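Local structure of dimethyl-sulfide monooxygenase (Hyphomicrobium sulfonivorans, 6AK1) at residues E381-V386 with R419-D424; P369-V372 with K377-D380; D260-A265 with G390-N395; R4-A9 with K276-L281. The protein oxidises dimethyl sulfide with NADH and oxygen to methanethiol and formaldehyde, the first step of dimethyl sulfide degradation, using FMN as cofactor. One frame throughout, in Å; residues are numbered along the deposited sequence.

Contact 1. Residues E381-V386 with R419-D424; sequences ELERWV and RGRAQD
Glu383 reaches out from its helix and places its two carboxylate oxygens between two arginines, Arg419 and Arg421, a clear case of one acidic group bridging two basic ones. Its OE2 takes NH1 of Arg419 at 2.8 Å, while OE1 takes NH1 of Arg421 at 2.7 Å. Both oxygens use the anti lone pair, and both donors offer a guanidinium edge, although the planes are strongly turned against the carboxylate, by 57° for Arg419 and 68° for Arg421. The Arg419 chain comes in extended; that of Arg421 is kinked twice and doubles back, bringing its CG to 3.4 Å from OE1 of Glu383. A water donates to OE1 and to the carbonyl O of Arg419. Were Glu383 replaced by an alanine, Arg419 and Arg421 would probably lose the carboxylate that joins them and keep only their other acidic partners, Asp380 and Glu415 for the first and Asp387 for the second. One turn on, Val386 sets its CG1 3.7 Å from NH2 of Arg421, the two side chains running alongside each other and pointing opposite ways. Gly420, with positive phi, closes helix 403-418 in a Schellman motif and so turns the chain between the two arginines. The result is a salt-bridge network on the outside of a TIM barrel, tying helix 375-388 to the chain leaving helix 403-418.

Contact 2. Residues P369-V372 with K377-D380; sequences PVLV and KVAD
Lys377 sends its chain toward Val372 with CG anti to the backbone N (chi1 169°), runs straight as far as CE, and then bends at the last torsion (chi4 -73°), which turns the ammonium onto the strand. There NZ donates to the carbonyl O of Val372 at 2.7 Å, approaching almost in line with the C=O bond (162°). The methylenes follow the same oxygen, CE lying 3.5 Å from it, so the end of the chain lies against the carbonyl it bonds. Leu371 also has its CG anti to the backbone N, and this carries its branched end across to the helix. Its CD2 meets CG1 of Val378 at 3.9 Å, the two side chains crossing at a slant, and lies 3.8 Å from the Val378 carbonyl O. The other methyl, CD1, passes NZ of Lys377 more distantly. Buried apolar packing thus sits beside the Lys377 bond on the exposed flank. Val372 takes part through its backbone; its own side chain turns the other way, onto Glu293 and Tyr296 of helix 289-300. Around this short beta-alpha step, strand 370-372 bonds along strand 276-284 of the barrel sheet, Leu371 resting on Leu281, while Val378 bridges Val283 and Ile412 of helix 403-418.

Contact 3. Residues D260-A265 with G390-N395; sequences DIRNQA and GVDGFN
Arg262, on helix 251-267 in the outer helical layer of the TIM barrel, reaches across to Gly390 and Asp392, which lead into barrel strand 393-397. The contact illustrates how a single guanidinium nitrogen can join a helix to the approach of a strand: the tight part is concentrated on NH2. That atom donates to the carbonyl O of Gly390 at 2.8 Å, nearly head-on to the carbonyl (171°), and forms a salt bridge to OD2 of Asp392. Both acceptors lie in the guanidinium plane, so the two N-H bonds of NH2 are each used at the edge. The carboxylate stands almost perpendicular to the guanidinium (88°), and NH2 approaches OD2 from above the carboxylate plane. Asp392 is held by other partners too, Lys3 at OD1 and the backbone N of Ile277 at OD2, while NH1 of Arg262 turns to the carbonyl of Arg272. Gly390, where the chain first leaves helical backbone angles after helix 375-388, has positive phi, and at these angles a side chain would press on the preceding carbonyl.

The other side is loose. Only 107 Å² is buried in all, and the extended aliphatic chain of Arg262 takes little part across the contact. NE points to a water, which accepts its N-H at 2.8 Å and gives back only a weak bond, 3.4 Å long, from the same water to the carbonyl O of Gly390.

Contact 4. Residues R4-A9 with K276-L281; sequences RIVLNA and KIFMLL
Val6 and Phe278 mark the closest approach of the two backbones, with CA atoms 7.9 Å apart, too far for the strands to pair directly. Segments 4-9 and 276-281 run in the same direction with strand 393-397 between them, bonded to each, and so they meet through side chains alone. Those of Val6, Asn8 and Phe278 point across the gap and are all buried. The Phe278 ring, held with CG anti to its carbonyl carbon (chi1 -50°), lies at the centre. CG1 of Val6 comes within 3.4 Å of CE1, a close hydrocarbon contact made at a slant to the ring. Asn8 crosses at about a right angle: its ND2 stands over one face, 3.6 Å from CD2 and offset toward the rim, with the amide plane turned 73° from the ring. ND2 also donates to OD1 of Asn395, which helps fix the amide over the ring. Over the centre of the opposite face lies the carbonyl O of Lys276, more loosely. A serine at Phe278 would probably open a gap beneath the Asn8 amide and leave the Val6 methyl without its apolar partner. Such inward packing is characteristic of the TIM-barrel interior, where side chains of next-but-one strands meet. Around it, strand 6-12 continues to strand 53-57 on its other edge, strand 276-284 borders 243-246, and helix 375-388 covers the outside through Ile5, Met279 and Leu281.

How the contacts relate
The four contacts describe one sector of the barrel from its helical jacket to its interior. Contacts 1 and 2 share helix 375-388, with centres 12 Å apart, and a salt bridge joins them, Arg419 NH1 to Asp380 OD1 at 2.7 Å. Residues 392-394, leading into and starting strand 393-397, link contact 3 to contact 4, 10 Å away between centres: Asp392 N probably bonds Ile277 O (2.7 Å) and Phe394 N probably bonds Val6 O (2.9 Å). Contact 1 also abuts contact 4, Arg421 O lying 2.7 Å from Ile5 N. Contacts 1, 2 and 3 lie away from the FMN-binding residues; in contact 4 the side chain of Asn8 is about 11 Å from that of Thr104, inferred by similarity to bind FMN.

Contact 1. Residues E381-V386 with R419-D424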
loop_
_atom_site.group_PDB
_atom_site.type_symbol
_atom_site.label_atom_id
_atom_site.label_comp_id
_atom_site.label_asym_id
_atom_site.label_seq_id
_atom_site.Cartn_x
_atom_site.Cartn_y
_atom_site.Cartn_z
ATOM N N GLU A 381 3.684 23.265 -3.226
ATOM C CA GLU A 381 3.075 22.587 -2.082
ATOM C C GLU A 381 3.660 21.189 -1.886
ATOM O O GLU A 381 3.842 20.746 -0.747
ATOM C CB GLU A 381 1.545 22.530 -2.230
ATOM C CG GLU A 381 0.818 22.516 -0.866
ATOM C CD GLU A 381 -0.648 22.060 -0.914
ATOM O OE1 GLU A 381 -0.917 20.834 -0.776
ATOM O OE2 GLU A 381 -1.535 22.934 -1.058
ATOM N N LEU A 382 3.985 20.489 -2.980
ATOM C CA LEU A 382 4.618 19.176 -2.856
ATOM C C LEU A 382 5.941 19.274 -2.102
ATOM O O LEU A 382 6.257 18.415 -1.266
ATOM C CB LEU A 382 4.844 18.549 -4.239
ATOM C CG LEU A 382 3.638 18.183 -5.104
ATOM C CD1 LEU A 382 4.102 17.510 -6.405
ATOM C CD2 LEU A 382 2.693 17.268 -4.346
ATOM N N GLU A 383 6.733 20.312 -2.396
ATOM C CA GLU A 383 7.975 20.534 -1.659
ATOM C C GLU A 383 7.716 20.926 -0.213
ATOM O O GLU A 383 8.539 20.635 0.660
ATOM C CB GLU A 383 8.817 21.610 -2.342
ATOM C CG GLU A 383 9.379 21.157 -3.676
ATOM C CD GLU A 383 10.531 22.033 -4.132
ATOM O OE1 GLU A 383 11.693 21.685 -3.836
ATOM O OE2 GLU A 383 10.271 23.078 -4.774
ATOM N N ARG A 384 6.592 21.559 0.048
ATOM C CA ARG A 384 6.238 21.936 1.388
ATOM C C ARG A 384 5.896 20.696 2.224
ATOM O O ARG A 384 6.349 20.591 3.319
ATOM C CB ARG A 384 5.097 22.940 1.412
ATOM C CG ARG A 384 5.285 24.130 2.294
ATOM C CD ARG A 384 3.984 24.858 2.522
ATOM N NE ARG A 384 3.714 25.052 3.925
ATOM C CZ ARG A 384 2.516 25.133 4.465
ATOM N NH1 ARG A 384 1.441 25.030 3.728
ATOM N NH2 ARG A 384 2.402 25.308 5.746
ATOM N N TRP A 385 5.101 19.773 1.688
ATOM C CA TRP A 385 4.785 18.531 2.391
ATOM C C TRP A 385 6.041 17.711 2.656
ATOM O O TRP A 385 6.161 17.071 3.701
ATOM C CB TRP A 385 3.796 17.685 1.594
ATOM C CG TRP A 385 2.379 18.177 1.496
ATOM C CD1 TRP A 385 1.797 18.753 0.407
ATOM C CD2 TRP A 385 1.349 18.064 2.489
ATOM N NE1 TRP A 385 0.479 19.023 0.662
ATOM C CE2 TRP A 385 0.180 18.627 1.940
ATOM C CE3 TRP A 385 1.310 17.569 3.799
ATOM C CZ2 TRP A 385 -1.021 18.697 2.646
ATOM C CZ3 TRP A 385 0.117 17.630 4.496
ATOM C CH2 TRP A 385 -1.036 18.186 3.915
ATOM N N VAL A 386 6.979 17.699 1.714
ATOM C CA VAL A 386 8.162 16.863 1.877
ATOM C C VAL A 386 9.137 17.501 2.853
ATOM O O VAL A 386 9.544 16.879 3.838
ATOM C CB VAL A 386 8.821 16.582 0.513
ATOM C CG1 VAL A 386 10.185 15.946 0.715
ATOM C CG2 VAL A 386 7.938 15.656 -0.326
ATOM N N ARG A 419 13.580 21.451 -10.505
ATOM C CA ARG A 419 13.929 21.783 -9.124
ATOM C C ARG A 419 14.819 20.738 -8.457
ATOM O O ARG A 419 15.115 20.882 -7.264
ATOM C CB ARG A 419 12.664 21.962 -8.275
ATOM C CG ARG A 419 11.728 23.030 -8.784
ATOM C CD ARG A 419 10.505 23.168 -7.901
ATOM N NE ARG A 419 9.608 24.194 -8.415
ATOM C CZ ARG A 419 8.669 24.795 -7.694
ATOM N NH1 ARG A 419 8.511 24.473 -6.413
ATOM N NH2 ARG A 419 7.900 25.726 -8.256
ATOM N N GLY A 420 15.219 19.685 -9.176
ATOM C CA GLY A 420 16.098 18.666 -8.629
ATOM C C GLY A 420 15.450 17.701 -7.658
ATOM O O GLY A 420 16.153 17.061 -6.880
ATOM N N ARG A 421 14.128 17.555 -7.691
ATOM C CA ARG A 421 13.430 16.746 -6.699
ATOM C C ARG A 421 12.962 15.390 -7.220
ATOM O O ARG A 421 12.683 14.500 -6.413
ATOM C CB ARG A 421 12.215 17.507 -6.156
ATOM C CG ARG A 421 12.511 18.865 -5.527
ATOM C CD ARG A 421 13.703 18.837 -4.574
ATOM N NE ARG A 421 13.508 18.041 -3.359
ATOM C CZ ARG A 421 12.962 18.496 -2.241
ATOM N NH1 ARG A 421 12.511 19.748 -2.185
ATOM N NH2 ARG A 421 12.847 17.696 -1.184
ATOM N N ALA A 422 12.847 15.207 -8.530
ATOM C CA ALA A 422 12.364 13.958 -9.104
ATOM C C ALA A 422 13.446 13.363 -9.985
ATOM O O ALA A 422 14.170 14.098 -10.661
ATOM C CB ALA A 422 11.087 14.173 -9.933
ATOM N N GLN A 423 13.549 12.031 -9.973
ATOM C CA GLN A 423 14.531 11.347 -10.809
ATOM C C GLN A 423 14.088 11.360 -12.268
ATOM O O GLN A 423 12.898 11.378 -12.577
ATOM C CB GLN A 423 14.738 9.902 -10.337
ATOM C CG GLN A 423 13.479 9.024 -10.394
ATOM C CD GLN A 423 13.663 7.656 -9.729
ATOM O OE1 GLN A 423 14.640 7.422 -9.013
ATOM N NE2 GLN A 423 12.721 6.745 -9.975
ATOM N N ASP A 424 15.062 11.358 -13.177
ATOM C CA ASP A 424 14.753 11.221 -14.594
ATOM C C ASP A 424 15.266 9.910 -15.165
ATOM O O ASP A 424 15.288 9.743 -16.388
ATOM C CB ASP A 424 15.302 12.404 -15.399
ATOM C CG ASP A 424 16.800 12.557 -15.276
ATOM O OD1 ASP A 424 17.494 11.583 -14.899
ATOM O OD2 ASP A 424 17.288 13.665 -15.572
HETATM O O HOH W 1 14.287 22.876 -5.401
#

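Contact 2. Residues P369-V372 with K377-D380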
loop_
_atom_site.group_PDB
_atom_site.type_symbol
_atom_site.label_atom_id
_atom_site.label_comp_id
_atom_site.label_asym_id
_atom_site.label_seq_id
_atom_site.Cartn_x
_atom_site.Cartn_y
_atom_site.Cartn_z
ATOM N N PRO A 369 -6.047 15.024 1.495
ATOM C CA PRO A 369 -6.006 16.370 0.922
ATOM C C PRO A 369 -6.069 16.349 -0.600
ATOM O O PRO A 369 -5.651 15.394 -1.262
ATOM C CB PRO A 369 -4.668 16.933 1.424
ATOM C CG PRO A 369 -3.831 15.707 1.714
ATOM C CD PRO A 369 -4.774 14.626 2.119
ATOM N N VAL A 370 -6.619 17.427 -1.150
ATOM C CA VAL A 370 -6.719 17.639 -2.589
ATOM C C VAL A 370 -5.922 18.890 -2.931
ATOM O O VAL A 370 -6.081 19.932 -2.282
ATOM C CB VAL A 370 -8.186 17.781 -3.030
ATOM C CG1 VAL A 370 -8.281 18.005 -4.531
ATOM C CG2 VAL A 370 -8.965 16.563 -2.602
ATOM N N LEU A 371 -5.066 18.789 -3.937
ATOM C CA LEU A 371 -4.181 19.882 -4.319
ATOM C C LEU A 371 -4.502 20.268 -5.757
ATOM O O LEU A 371 -4.300 19.468 -6.679
ATOM C CB LEU A 371 -2.718 19.474 -4.149
ATOM C CG LEU A 371 -1.631 20.342 -4.776
ATOM C CD1 LEU A 371 -1.757 21.823 -4.335
ATOM C CD2 LEU A 371 -0.250 19.776 -4.440
ATOM N N VAL A 372 -5.006 21.486 -5.944
ATOM C CA VAL A 372 -5.445 21.990 -7.243
ATOM C C VAL A 372 -4.590 23.201 -7.600
ATOM O O VAL A 372 -4.441 24.116 -6.785
ATOM C CB VAL A 372 -6.940 22.362 -7.221
ATOM C CG1 VAL A 372 -7.378 22.946 -8.547
ATOM C CG2 VAL A 372 -7.791 21.152 -6.848
ATOM N N LYS A 377 2.335 26.289 -8.406
ATOM C CA LYS A 377 1.636 26.157 -7.133
ATOM C C LYS A 377 1.620 24.704 -6.667
ATOM O O LYS A 377 1.760 24.425 -5.469
ATOM C CB LYS A 377 0.219 26.707 -7.267
ATOM C CG LYS A 377 -0.710 26.408 -6.094
ATOM C CD LYS A 377 -2.115 26.923 -6.423
ATOM C CE LYS A 377 -3.045 26.954 -5.214
ATOM N NZ LYS A 377 -3.481 25.591 -4.799
ATOM N N VAL A 378 1.456 23.760 -7.599
ATOM C CA VAL A 378 1.470 22.350 -7.223
ATOM C C VAL A 378 2.854 21.943 -6.731
ATOM O O VAL A 378 2.991 21.379 -5.642
ATOM C CB VAL A 378 1.001 21.465 -8.390
ATOM C CG1 VAL A 378 1.266 20.008 -8.059
ATOM C CG2 VAL A 378 -0.480 21.686 -8.634
ATOM N N ALA A 379 3.903 22.244 -7.514
ATOM C CA ALA A 379 5.258 21.872 -7.115
ATOM C C ALA A 379 5.650 22.534 -5.802
ATOM O O ALA A 379 6.335 21.921 -4.975
ATOM C CB ALA A 379 6.260 22.232 -8.208
ATOM N N ASP A 380 5.215 23.784 -5.588
ATOM C CA ASP A 380 5.515 24.461 -4.331
ATOM C C ASP A 380 4.958 23.676 -3.149
ATOM O O ASP A 380 5.660 23.448 -2.160
ATOM C CB ASP A 380 4.951 25.888 -4.319
ATOM C CG ASP A 380 5.738 26.865 -5.186
ATOM O OD1 ASP A 380 6.842 26.524 -5.670
ATOM O OD2 ASP A 380 5.240 28.002 -5.377
#

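Contact 3. Residues D260-A265 with G390-N395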
loop_
_atom_site.group_PDB
_atom_site.type_symbol
_atom_site.label_atom_id
_atom_site.label_comp_id
_atom_site.label_asym_id
_atom_site.label_seq_id
_atom_site.Cartn_x
_atom_site.Cartn_y
_atom_site.Cartn_z
ATOM N N ASP A 260 6.970 11.774 14.975
ATOM C CA ASP A 260 6.610 10.658 15.856
ATOM C C ASP A 260 6.992 9.306 15.255
ATOM O O ASP A 260 7.530 8.439 15.957
ATOM C CB ASP A 260 5.114 10.686 16.177
ATOM C CG ASP A 260 4.754 11.769 17.197
ATOM O OD1 ASP A 260 5.687 12.338 17.816
ATOM O OD2 ASP A 260 3.542 12.042 17.395
ATOM N N ILE A 261 6.707 9.099 13.964
ATOM C CA ILE A 261 7.022 7.815 13.332
ATOM C C ILE A 261 8.519 7.548 13.395
ATOM O O ILE A 261 8.950 6.434 13.717
ATOM C CB ILE A 261 6.494 7.777 11.881
ATOM C CG1 ILE A 261 4.988 7.508 11.866
ATOM C CG2 ILE A 261 7.260 6.759 11.034
ATOM C CD1 ILE A 261 4.311 7.902 10.562
ATOM N N ARG A 262 9.336 8.572 13.115
ATOM C CA ARG A 262 10.785 8.370 13.133
ATOM C C ARG A 262 11.325 8.231 14.561
ATOM O O ARG A 262 12.354 7.575 14.762
ATOM C CB ARG A 262 11.485 9.502 12.376
ATOM C CG ARG A 262 11.040 9.629 10.906
ATOM C CD ARG A 262 11.947 10.540 10.062
ATOM N NE ARG A 262 11.269 11.003 8.854
ATOM C CZ ARG A 262 11.170 10.306 7.723
ATOM N NH1 ARG A 262 11.707 9.092 7.626
ATOM N NH2 ARG A 262 10.515 10.819 6.689
ATOM N N ASN A 263 10.646 8.816 15.559
ATOM C CA ASN A 263 10.976 8.508 16.950
ATOM C C ASN A 263 10.701 7.037 17.252
ATOM O O ASN A 263 11.524 6.345 17.865
ATOM C CB ASN A 263 10.177 9.403 17.908
ATOM C CG ASN A 263 10.567 10.878 17.814
ATOM O OD1 ASN A 263 11.647 11.225 17.334
ATOM N ND2 ASN A 263 9.679 11.750 18.281
ATOM N N GLN A 264 9.542 6.542 16.815
ATOM C CA GLN A 264 9.189 5.143 17.027
ATOM C C GLN A 264 10.134 4.202 16.279
ATOM O O GLN A 264 10.426 3.102 16.766
ATOM C CB GLN A 264 7.726 4.917 16.621
ATOM C CG GLN A 264 6.713 5.406 17.679
ATOM C CD GLN A 264 5.403 5.970 17.102
ATOM O OE1 GLN A 264 5.019 5.676 15.971
ATOM N NE2 GLN A 264 4.719 6.801 17.893
ATOM N N ALA A 265 10.648 4.616 15.115
ATOM C CA ALA A 265 11.596 3.762 14.404
ATOM C C ALA A 265 12.863 3.574 15.224
ATOM O O ALA A 265 13.338 2.447 15.413
ATOM C CB ALA A 265 11.925 4.347 13.031
ATOM N N GLY A 390 7.898 16.703 6.339
ATOM C CA GLY A 390 8.776 15.600 6.665
ATOM C C GLY A 390 8.462 14.268 6.010
ATOM O O GLY A 390 9.121 13.278 6.341
ATOM N N VAL A 391 7.497 14.204 5.082
ATOM C CA VAL A 391 7.235 12.949 4.372
ATOM C C VAL A 391 8.290 12.731 3.293
ATOM O O VAL A 391 8.979 13.657 2.856
ATOM C CB VAL A 391 5.819 12.913 3.763
ATOM C CG1 VAL A 391 4.762 13.088 4.825
ATOM C CG2 VAL A 391 5.674 13.949 2.628
ATOM N N ASP A 392 8.378 11.487 2.819
ATOM C CA ASP A 392 9.326 11.140 1.761
ATOM C C ASP A 392 8.725 11.174 0.362
ATOM O O ASP A 392 9.476 11.211 -0.615
ATOM C CB ASP A 392 9.922 9.755 2.024
ATOM C CG ASP A 392 10.782 9.724 3.288
ATOM O OD1 ASP A 392 11.956 10.150 3.213
ATOM O OD2 ASP A 392 10.294 9.287 4.354
ATOM N N GLY A 393 7.403 11.191 0.235
ATOM C CA GLY A 393 6.793 11.236 -1.078
ATOM C C GLY A 393 5.299 10.993 -0.983
ATOM O O GLY A 393 4.692 11.169 0.080
ATOM N N PHE A 394 4.722 10.539 -2.099
ATOM C CA PHE A 394 3.280 10.601 -2.238
ATOM C C PHE A 394 2.711 9.319 -2.825
ATOM O O PHE A 394 3.307 8.706 -3.717
ATOM C CB PHE A 394 2.881 11.808 -3.107
ATOM C CG PHE A 394 3.467 13.106 -2.620
ATOM C CD1 PHE A 394 2.826 13.842 -1.635
ATOM C CD2 PHE A 394 4.683 13.561 -3.113
ATOM C CE1 PHE A 394 3.372 15.034 -1.169
ATOM C CE2 PHE A 394 5.233 14.738 -2.649
ATOM C CZ PHE A 394 4.576 15.476 -1.677
ATOM N N ASN A 395 1.548 8.930 -2.293
ATOM C CA ASN A 395 0.648 7.970 -2.923
ATOM C C ASN A 395 -0.429 8.794 -3.607
ATOM O O ASN A 395 -1.387 9.242 -2.964
ATOM C CB ASN A 395 0.050 7.003 -1.905
ATOM C CG ASN A 395 0.887 5.753 -1.733
ATOM O OD1 ASN A 395 2.025 5.688 -2.210
ATOM N ND2 ASN A 395 0.345 4.763 -1.028
HETATM O O HOH W 2 10.411 13.587 9.435
#

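Contact 4. Residues R4-A9 with K276-L281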
loop_
_atom_site.group_PDB
_atom_site.type_symbol
_atom_site.label_atom_id
_atom_site.label_comp_id
_atom_site.label_asym_id
_atom_site.label_seq_id
_atom_site.Cartn_x
_atom_site.Cartn_y
_atom_site.Cartn_z
ATOM N N ARG A 4 15.335 13.373 -2.947
ATOM C CA ARG A 4 14.439 12.981 -4.022
ATOM C C ARG A 4 13.047 12.669 -3.486
ATOM O O ARG A 4 12.896 11.961 -2.487
ATOM C CB ARG A 4 15.008 11.762 -4.745
ATOM C CG ARG A 4 14.154 11.257 -5.888
ATOM C CD ARG A 4 14.812 10.072 -6.570
ATOM N NE ARG A 4 14.597 8.809 -5.863
ATOM C CZ ARG A 4 13.523 8.037 -6.010
ATOM N NH1 ARG A 4 12.537 8.397 -6.819
ATOM N NH2 ARG A 4 13.425 6.907 -5.331
ATOM N N ILE A 5 12.030 13.198 -4.162
ATOM C CA ILE A 5 10.640 12.911 -3.816
ATOM C C ILE A 5 10.226 11.578 -4.440
ATOM O O ILE A 5 10.440 11.341 -5.636
ATOM C CB ILE A 5 9.723 14.055 -4.269
ATOM C CG1 ILE A 5 10.159 15.371 -3.600
ATOM C CG2 ILE A 5 8.288 13.744 -3.943
ATOM C CD1 ILE A 5 9.406 16.615 -4.093
ATOM N N VAL A 6 9.647 10.700 -3.624
ATOM C CA VAL A 6 9.187 9.395 -4.087
ATOM C C VAL A 6 7.784 9.545 -4.665
ATOM O O VAL A 6 6.880 10.068 -4.002
ATOM C CB VAL A 6 9.214 8.369 -2.939
ATOM C CG1 VAL A 6 8.503 7.081 -3.354
ATOM C CG2 VAL A 6 10.653 8.067 -2.525
ATOM N N LEU A 7 7.593 9.084 -5.902
ATOM C CA LEU A 7 6.315 9.217 -6.596
ATOM C C LEU A 7 5.690 7.840 -6.781
ATOM O O LEU A 7 6.263 6.984 -7.462
ATOM C CB LEU A 7 6.507 9.903 -7.945
ATOM C CG LEU A 7 7.175 11.274 -7.836
ATOM C CD1 LEU A 7 7.538 11.818 -9.211
ATOM C CD2 LEU A 7 6.294 12.251 -7.052
ATOM N N ASN A 8 4.529 7.628 -6.169
ATOM C CA ASN A 8 3.772 6.392 -6.293
ATOM C C ASN A 8 2.392 6.693 -6.863
ATOM O O ASN A 8 1.777 7.712 -6.515
ATOM C CB ASN A 8 3.575 5.689 -4.936
ATOM C CG ASN A 8 4.860 5.170 -4.327
ATOM O OD1 ASN A 8 5.882 5.006 -4.995
ATOM N ND2 ASN A 8 4.797 4.872 -3.040
ATOM N N ALA A 9 1.890 5.788 -7.705
ATOM C CA ALA A 9 0.490 5.828 -8.100
ATOM C C ALA A 9 -0.316 4.934 -7.166
ATOM O O ALA A 9 0.029 3.769 -6.952
ATOM C CB ALA A 9 0.297 5.390 -9.556
ATOM N N LYS A 276 10.390 4.964 4.831
ATOM C CA LYS A 276 10.007 5.996 3.885
ATOM C C LYS A 276 8.519 6.245 4.060
ATOM O O LYS A 276 7.734 5.295 4.097
ATOM C CB LYS A 276 10.339 5.576 2.457
ATOM C CG LYS A 276 11.749 5.055 2.304
ATOM C CD LYS A 276 12.762 6.109 2.713
ATOM C CE LYS A 276 14.142 5.483 2.894
ATOM N NZ LYS A 276 15.192 6.497 3.204
ATOM N N ILE A 277 8.135 7.513 4.211
ATOM C CA ILE A 277 6.779 7.876 4.605
ATOM C C ILE A 277 6.060 8.476 3.397
ATOM O O ILE A 277 6.514 9.466 2.811
ATOM C CB ILE A 277 6.784 8.843 5.800
ATOM C CG1 ILE A 277 7.503 8.196 6.994
ATOM C CG2 ILE A 277 5.370 9.228 6.168
ATOM C CD1 ILE A 277 7.596 9.071 8.232
ATOM N N PHE A 278 4.940 7.874 3.025
ATOM C CA PHE A 278 4.166 8.295 1.872
ATOM C C PHE A 278 2.803 8.746 2.361
ATOM O O PHE A 278 2.169 8.050 3.162
ATOM C CB PHE A 278 4.006 7.153 0.857
ATOM C CG PHE A 278 5.290 6.480 0.498
ATOM C CD1 PHE A 278 6.414 7.230 0.193
ATOM C CD2 PHE A 278 5.382 5.089 0.478
ATOM C CE1 PHE A 278 7.622 6.604 -0.140
ATOM C CE2 PHE A 278 6.577 4.454 0.138
ATOM C CZ PHE A 278 7.703 5.214 -0.165
ATOM N N MET A 279 2.349 9.894 1.885
ATOM C CA MET A 279 1.061 10.414 2.302
ATOM C C MET A 279 0.083 10.349 1.142
ATOM O O MET A 279 0.461 10.475 -0.020
ATOM C CB MET A 279 1.172 11.857 2.812
ATOM C CG MET A 279 1.718 12.840 1.780
ATOM S SD MET A 279 1.660 14.565 2.314
ATOM C CE MET A 279 -0.057 14.977 1.975
ATOM N N LEU A 280 -1.179 10.146 1.471
ATOM C CA LEU A 280 -2.234 10.191 0.474
ATOM C C LEU A 280 -2.423 11.627 -0.011
ATOM O O LEU A 280 -2.444 12.568 0.790
ATOM C CB LEU A 280 -3.529 9.631 1.064
ATOM C CG LEU A 280 -4.820 9.843 0.264
ATOM C CD1 LEU A 280 -4.728 9.047 -1.011
ATOM C CD2 LEU A 280 -6.023 9.407 1.068
ATOM N N LEU A 281 -2.542 11.792 -1.327
ATOM C CA LEU A 281 -2.718 13.098 -1.947
ATOM C C LEU A 281 -3.346 12.900 -3.316
ATOM O O LEU A 281 -2.988 11.961 -4.041
ATOM C CB LEU A 281 -1.394 13.855 -2.097
ATOM C CG LEU A 281 -1.465 15.288 -2.647
ATOM C CD1 LEU A 281 -2.212 16.250 -1.675
ATOM C CD2 LEU A 281 -0.076 15.800 -2.898
#